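PDB 5IBZ: cyclase from Uncultured organism, which belongs to the putative cyclase family and probably has arylformamidase activity, binding acetylphosphate in its pocket. Local coordinates for residues B[111-125]-B[269-283]. Sequence-based numbering, arbitrary orientation.
Sequences STQWDALSHGWYGES and GNLLRDLGVYIGEIW. With UVW (acetylphosphate), chain F.
R273 reaches out of helix 269-275 and crosses the ring of Y122 at about a right angle, with ring and guanidinium planes 36° apart. CB packs on CA and CB of W121. CG stands anti to the backbone N (chi1 176°) and the chain stays extended to NE, which carries CD over the middle of the Y122 ring, 3.6 Å from CD to the ring centroid. NE then donates to S125 O at 3.0 Å, with that oxygen near the guanidinium plane but NE well above the carbonyl plane. CZ lies off-centre over the same ring face in a cation-pi contact, NH1 forms a salt bridge with D274 OD1 (2.9 Å), and NH2 gives a weak bond to a water shared with Y122 O and S125 N. With an alanine here, the Y122 face would probably lose its cover, S125 O its NE donor and D274 its charged partner. Further along, CD2 of L117 sits over the centre of the Y278 ring. Strands 113-115 and 278-281 then pair antiparallel in the central sheet. Q113 O takes two donors from opposite faces of its plane, E281 N and W283 NE1, the indole bond being nearly straight (168°); W283 also turns its edge to the W114 face. Beside them, D115 OD2 and E281 OE1 lie 3.2 Å apart, two acceptors next to the ligand. H119 NE2 donates to O1P of the acetylphosphate at 2.6 Å, and H268 and R69 bind it as well. The strand pairing thus sets D115 and E281 side by side at the phosphate, while H119 supplies a donor to it.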
loop_
_atom_site.group_PDB
_atom_site.type_symbol
_atom_site.label_atom_id
_atom_site.label_comp_id
_atom_site.label_asym_id
_atom_site.label_seq_id
_atom_site.Cartn_x
_atom_site.Cartn_y
_atom_site.Cartn_z
ATOM N N SER B 111 -2.502 10.275 10.665
ATOM C CA SER B 111 -2.667 9.943 12.076
ATOM C C SER B 111 -2.025 11.045 12.922
ATOM O O SER B 111 -1.772 12.133 12.426
ATOM C CB SER B 111 -2.059 8.569 12.384
ATOM O OG SER B 111 -2.477 8.075 13.646
ATOM N N THR B 112 -1.760 10.781 14.200
ATOM C CA THR B 112 -0.924 11.673 14.998
ATOM C C THR B 112 0.335 11.991 14.193
ATOM O O THR B 112 0.992 11.088 13.686
ATOM C CB THR B 112 -0.571 11.025 16.342
ATOM O OG1 THR B 112 -1.792 10.705 17.037
ATOM C CG2 THR B 112 0.303 11.933 17.163
ATOM N N GLN B 113 0.667 13.272 14.072
ATOM C CA GLN B 113 1.664 13.678 13.089
ATOM C C GLN B 113 2.402 14.952 13.436
ATOM O O GLN B 113 1.894 15.802 14.182
ATOM C CB GLN B 113 0.989 13.874 11.720
ATOM C CG GLN B 113 0.087 15.114 11.647
ATOM C CD GLN B 113 -0.814 15.099 10.435
ATOM O OE1 GLN B 113 -0.600 15.804 9.454
ATOM N NE2 GLN B 113 -1.796 14.244 10.483
ATOM N N TRP B 114 3.591 15.066 12.853
ATOM C CA TRP B 114 4.236 16.361 12.585
ATOM C C TRP B 114 4.141 16.620 11.093
ATOM O O TRP B 114 4.316 15.697 10.288
ATOM C CB TRP B 114 5.713 16.399 12.953
ATOM C CG TRP B 114 6.042 16.557 14.375
ATOM C CD1 TRP B 114 6.746 15.681 15.129
ATOM C CD2 TRP B 114 5.738 17.668 15.230
ATOM N NE1 TRP B 114 6.905 16.166 16.402
ATOM C CE2 TRP B 114 6.295 17.382 16.496
ATOM C CE3 TRP B 114 5.051 18.858 15.058
ATOM C CZ2 TRP B 114 6.167 18.234 17.573
ATOM C CZ3 TRP B 114 4.945 19.721 16.124
ATOM C CH2 TRP B 114 5.491 19.399 17.374
ATOM N N ASP B 115 3.920 17.878 10.746
ATOM C CA ASP B 115 4.025 18.341 9.369
ATOM C C ASP B 115 5.335 19.060 9.220
ATOM O O ASP B 115 5.656 19.942 10.016
ATOM C CB ASP B 115 2.869 19.258 9.021
ATOM C CG ASP B 115 1.523 18.570 9.194
ATOM O OD1 ASP B 115 1.469 17.319 9.113
ATOM O OD2 ASP B 115 0.525 19.283 9.438
ATOM N N ALA B 116 6.127 18.658 8.230
ATOM C CA ALA B 116 7.404 19.322 7.938
ATOM C C ALA B 116 7.182 20.681 7.308
ATOM O O ALA B 116 6.074 21.009 6.877
ATOM C CB ALA B 116 8.235 18.465 7.015
ATOM N N LEU B 117 8.253 21.456 7.218
ATOM C CA LEU B 117 8.150 22.770 6.585
ATOM C C LEU B 117 7.928 22.634 5.069
ATOM O O LEU B 117 7.557 23.595 4.403
ATOM C CB LEU B 117 9.400 23.596 6.878
ATOM C CG LEU B 117 9.741 23.720 8.355
ATOM C CD1 LEU B 117 10.950 24.624 8.517
ATOM C CD2 LEU B 117 8.558 24.238 9.189
ATOM N N SER B 118 8.173 21.445 4.528
ATOM C CA SER B 118 7.862 21.150 3.129
ATOM C C SER B 118 6.393 20.812 2.894
ATOM O O SER B 118 5.989 20.576 1.763
ATOM C CB SER B 118 8.731 19.989 2.636
ATOM O OG SER B 118 8.749 18.928 3.586
ATOM N N HIS B 119 5.581 20.756 3.952
ATOM C CA HIS B 119 4.173 20.368 3.811
ATOM C C HIS B 119 3.262 21.483 3.286
ATOM O O HIS B 119 2.241 21.190 2.672
ATOM C CB HIS B 119 3.616 19.865 5.158
ATOM C CG HIS B 119 2.146 19.594 5.152
ATOM N ND1 HIS B 119 1.558 18.683 4.301
ATOM C CD2 HIS B 119 1.140 20.109 5.900
ATOM C CE1 HIS B 119 0.255 18.654 4.520
ATOM N NE2 HIS B 119 -0.023 19.511 5.487
ATOM N N GLY B 120 3.592 22.750 3.556
ATOM C CA GLY B 120 2.683 23.837 3.226
ATOM C C GLY B 120 3.378 25.168 3.065
ATOM O O GLY B 120 4.377 25.440 3.725
ATOM N N TRP B 121 2.822 26.000 2.199
ATOM C CA TRP B 121 3.388 27.304 1.902
ATOM C C TRP B 121 2.354 28.095 1.125
ATOM O O TRP B 121 1.217 27.668 1.001
ATOM C CB TRP B 121 4.695 27.167 1.110
ATOM C CG TRP B 121 4.552 26.590 -0.280
ATOM C CD1 TRP B 121 4.518 27.286 -1.469
ATOM C CD2 TRP B 121 4.453 25.203 -0.633
ATOM N NE1 TRP B 121 4.391 26.421 -2.517
ATOM C CE2 TRP B 121 4.357 25.134 -2.042
ATOM C CE3 TRP B 121 4.445 24.015 0.100
ATOM C CZ2 TRP B 121 4.220 23.922 -2.725
ATOM C CZ3 TRP B 121 4.331 22.813 -0.577
ATOM C CH2 TRP B 121 4.214 22.774 -1.971
ATOM N N TYR B 122 2.730 29.264 0.631
ATOM C CA TYR B 122 1.883 29.998 -0.293
ATOM C C TYR B 122 2.808 30.620 -1.317
ATOM O O TYR B 122 4.008 30.743 -1.097
ATOM C CB TYR B 122 1.017 31.053 0.420
ATOM C CG TYR B 122 1.761 32.056 1.260
ATOM C CD1 TYR B 122 2.320 33.194 0.683
ATOM C CD2 TYR B 122 1.900 31.882 2.633
ATOM C CE1 TYR B 122 3.009 34.116 1.444
ATOM C CE2 TYR B 122 2.593 32.798 3.399
ATOM C CZ TYR B 122 3.134 33.921 2.796
ATOM O OH TYR B 122 3.811 34.853 3.536
ATOM N N GLY B 123 2.259 30.987 -2.466
ATOM C CA GLY B 123 3.117 31.456 -3.544
ATOM C C GLY B 123 4.105 30.398 -4.013
ATOM O O GLY B 123 3.838 29.209 -3.904
ATOM N N GLU B 124 5.234 30.826 -4.573
ATOM C CA GLU B 124 6.148 29.891 -5.215
ATOM C C GLU B 124 7.333 29.504 -4.346
ATOM O O GLU B 124 8.206 28.759 -4.789
ATOM C CB GLU B 124 6.640 30.468 -6.537
ATOM C CG GLU B 124 5.505 30.605 -7.550
ATOM C CD GLU B 124 5.954 31.168 -8.885
ATOM O OE1 GLU B 124 7.151 31.496 -9.029
ATOM O OE2 GLU B 124 5.101 31.285 -9.793
ATOM N N SER B 125 7.355 29.997 -3.113
ATOM C CA SER B 125 8.473 29.744 -2.212
ATOM C C SER B 125 8.011 29.207 -0.874
ATOM O O SER B 125 6.972 29.602 -0.356
ATOM C CB SER B 125 9.287 31.020 -1.961
ATOM O OG SER B 125 9.820 31.556 -3.163
ATOM N N GLY B 269 0.104 28.826 6.412
ATOM C CA GLY B 269 1.068 29.545 5.605
ATOM C C GLY B 269 2.054 30.311 6.454
ATOM O O GLY B 269 3.271 30.249 6.232
ATOM N N ASN B 270 1.545 31.059 7.428
ATOM C CA ASN B 270 2.419 31.872 8.262
ATOM C C ASN B 270 3.338 30.991 9.113
ATOM O O ASN B 270 4.521 31.281 9.234
ATOM C CB ASN B 270 1.614 32.804 9.175
ATOM C CG ASN B 270 0.928 33.945 8.424
ATOM O OD1 ASN B 270 -0.119 34.423 8.850
ATOM N ND2 ASN B 270 1.522 34.398 7.337
ATOM N N LEU B 271 2.811 29.919 9.715
ATOM C CA LEU B 271 3.678 29.102 10.555
ATOM C C LEU B 271 4.729 28.355 9.745
ATOM O O LEU B 271 5.922 28.430 10.035
ATOM C CB LEU B 271 2.875 28.103 11.373
ATOM C CG LEU B 271 2.007 28.712 12.474
ATOM C CD1 LEU B 271 1.355 27.583 13.280
ATOM C CD2 LEU B 271 2.744 29.665 13.387
ATOM N N LEU B 272 4.299 27.627 8.720
ATOM C CA LEU B 272 5.247 26.784 7.985
ATOM C C LEU B 272 6.221 27.575 7.128
ATOM O O LEU B 272 7.431 27.402 7.249
ATOM C CB LEU B 272 4.484 25.795 7.111
ATOM C CG LEU B 272 3.658 24.781 7.928
ATOM C CD1 LEU B 272 2.760 23.999 7.000
ATOM C CD2 LEU B 272 4.494 23.836 8.769
ATOM N N ARG B 273 5.696 28.451 6.280
ATOM C CA ARG B 273 6.544 29.238 5.390
ATOM C C ARG B 273 7.241 30.415 6.059
ATOM O O ARG B 273 8.446 30.586 5.895
ATOM C CB ARG B 273 5.733 29.757 4.204
ATOM C CG ARG B 273 6.522 30.666 3.292
ATOM C CD ARG B 273 5.614 31.318 2.316
ATOM N NE ARG B 273 6.309 32.033 1.268
ATOM C CZ ARG B 273 6.606 33.323 1.278
ATOM N NH1 ARG B 273 6.327 34.078 2.336
ATOM N NH2 ARG B 273 7.210 33.870 0.223
ATOM N N ASP B 274 6.497 31.258 6.766
ATOM C CA ASP B 274 7.091 32.495 7.235
ATOM C C ASP B 274 7.964 32.264 8.482
ATOM O O ASP B 274 9.080 32.793 8.556
ATOM C CB ASP B 274 5.996 33.533 7.509
ATOM C CG ASP B 274 5.234 33.932 6.253
ATOM O OD1 ASP B 274 5.838 33.923 5.171
ATOM O OD2 ASP B 274 4.032 34.257 6.350
ATOM N N LEU B 275 7.464 31.516 9.465
ATOM C CA LEU B 275 8.209 31.299 10.718
ATOM C C LEU B 275 9.071 30.035 10.763
ATOM O O LEU B 275 9.995 29.933 11.588
ATOM C CB LEU B 275 7.236 31.253 11.902
ATOM C CG LEU B 275 6.333 32.464 12.124
ATOM C CD1 LEU B 275 5.594 32.312 13.457
ATOM C CD2 LEU B 275 7.104 33.760 12.076
ATOM N N GLY B 276 8.771 29.063 9.907
ATOM C CA GLY B 276 9.448 27.784 9.975
ATOM C C GLY B 276 9.112 27.032 11.261
ATOM O O GLY B 276 9.930 26.280 11.798
ATOM N N VAL B 277 7.884 27.208 11.738
ATOM C CA VAL B 277 7.376 26.529 12.936
ATOM C C VAL B 277 6.566 25.295 12.527
ATOM O O VAL B 277 5.715 25.377 11.657
ATOM C CB VAL B 277 6.531 27.514 13.765
ATOM C CG1 VAL B 277 5.747 26.800 14.868
ATOM C CG2 VAL B 277 7.436 28.598 14.382
ATOM N N TYR B 278 6.851 24.159 13.153
ATOM C CA TYR B 278 6.232 22.893 12.809
ATOM C C TYR B 278 4.827 22.795 13.378
ATOM O O TYR B 278 4.509 23.390 14.410
ATOM C CB TYR B 278 7.112 21.729 13.323
ATOM C CG TYR B 278 8.448 21.725 12.628
ATOM C CD1 TYR B 278 9.467 22.574 13.047
ATOM C CD2 TYR B 278 8.686 20.929 11.525
ATOM C CE1 TYR B 278 10.674 22.623 12.389
ATOM C CE2 TYR B 278 9.894 20.957 10.866
ATOM C CZ TYR B 278 10.890 21.824 11.288
ATOM O OH TYR B 278 12.116 21.865 10.629
ATOM N N ILE B 279 3.989 22.051 12.661
ATOM C CA ILE B 279 2.601 21.846 13.032
ATOM C C ILE B 279 2.343 20.383 13.354
ATOM O O ILE B 279 2.629 19.493 12.548
ATOM C CB ILE B 279 1.652 22.306 11.894
ATOM C CG1 ILE B 279 1.741 23.830 11.707
ATOM C CG2 ILE B 279 0.242 21.821 12.138
ATOM C CD1 ILE B 279 0.903 24.376 10.599
ATOM N N GLY B 280 1.779 20.147 14.537
ATOM C CA GLY B 280 1.391 18.813 14.966
ATOM C C GLY B 280 -0.118 18.681 15.015
ATOM O O GLY B 280 -0.815 19.602 15.453
ATOM N N GLU B 281 -0.635 17.555 14.527
ATOM C CA GLU B 281 -2.079 17.378 14.424
ATOM C C GLU B 281 -2.501 15.997 14.866
ATOM O O GLU B 281 -1.729 15.035 14.766
ATOM C CB GLU B 281 -2.560 17.618 12.986
ATOM C CG GLU B 281 -2.373 19.071 12.559
ATOM C CD GLU B 281 -2.512 19.311 11.070
ATOM O OE1 GLU B 281 -2.417 18.359 10.274
ATOM O OE2 GLU B 281 -2.744 20.484 10.720
ATOM N N ILE B 282 -3.745 15.908 15.304
ATOM C CA ILE B 282 -4.391 14.663 15.757
ATOM C C ILE B 282 -3.637 14.007 16.926
ATOM O O ILE B 282 -3.556 12.782 17.072
ATOM C CB ILE B 282 -4.579 13.616 14.605
ATOM C CG1 ILE B 282 -4.790 14.310 13.244
ATOM C CG2 ILE B 282 -5.770 12.740 14.965
ATOM C CD1 ILE B 282 -5.154 13.365 12.100
ATOM N N TRP B 283 -3.125 14.836 17.819
ATOM C CA TRP B 283 -2.585 14.325 19.071
ATOM C C TRP B 283 -3.737 14.005 20.028
ATOM O O TRP B 283 -4.860 14.493 19.848
ATOM C CB TRP B 283 -1.607 15.343 19.696
ATOM C CG TRP B 283 -0.324 15.563 18.919
ATOM C CD1 TRP B 283 -0.162 15.525 17.566
ATOM C CD2 TRP B 283 0.965 15.867 19.466
ATOM N NE1 TRP B 283 1.151 15.789 17.230
ATOM C CE2 TRP B 283 1.863 15.998 18.382
ATOM C CE3 TRP B 283 1.453 16.024 20.768
ATOM C CZ2 TRP B 283 3.205 16.304 18.563
ATOM C CZ3 TRP B 283 2.791 16.329 20.944
ATOM C CH2 TRP B 283 3.647 16.461 19.855
HETATM C C1 UVW F . -5.662 20.014 5.719
HETATM O O1 UVW F . -5.389 19.058 5.077
HETATM C C1M UVW F . -6.912 20.826 5.388
HETATM O O2 UVW F . -4.860 20.421 6.788
HETATM P P UVW F . -3.416 19.725 7.153
HETATM O O1P UVW F . -2.563 19.560 5.917
HETATM O O2P UVW F . -2.752 20.654 8.143
HETATM O O3P UVW F . -3.598 18.371 7.789
HETATM O O HOH W 1 6.086 32.497 -2.005
#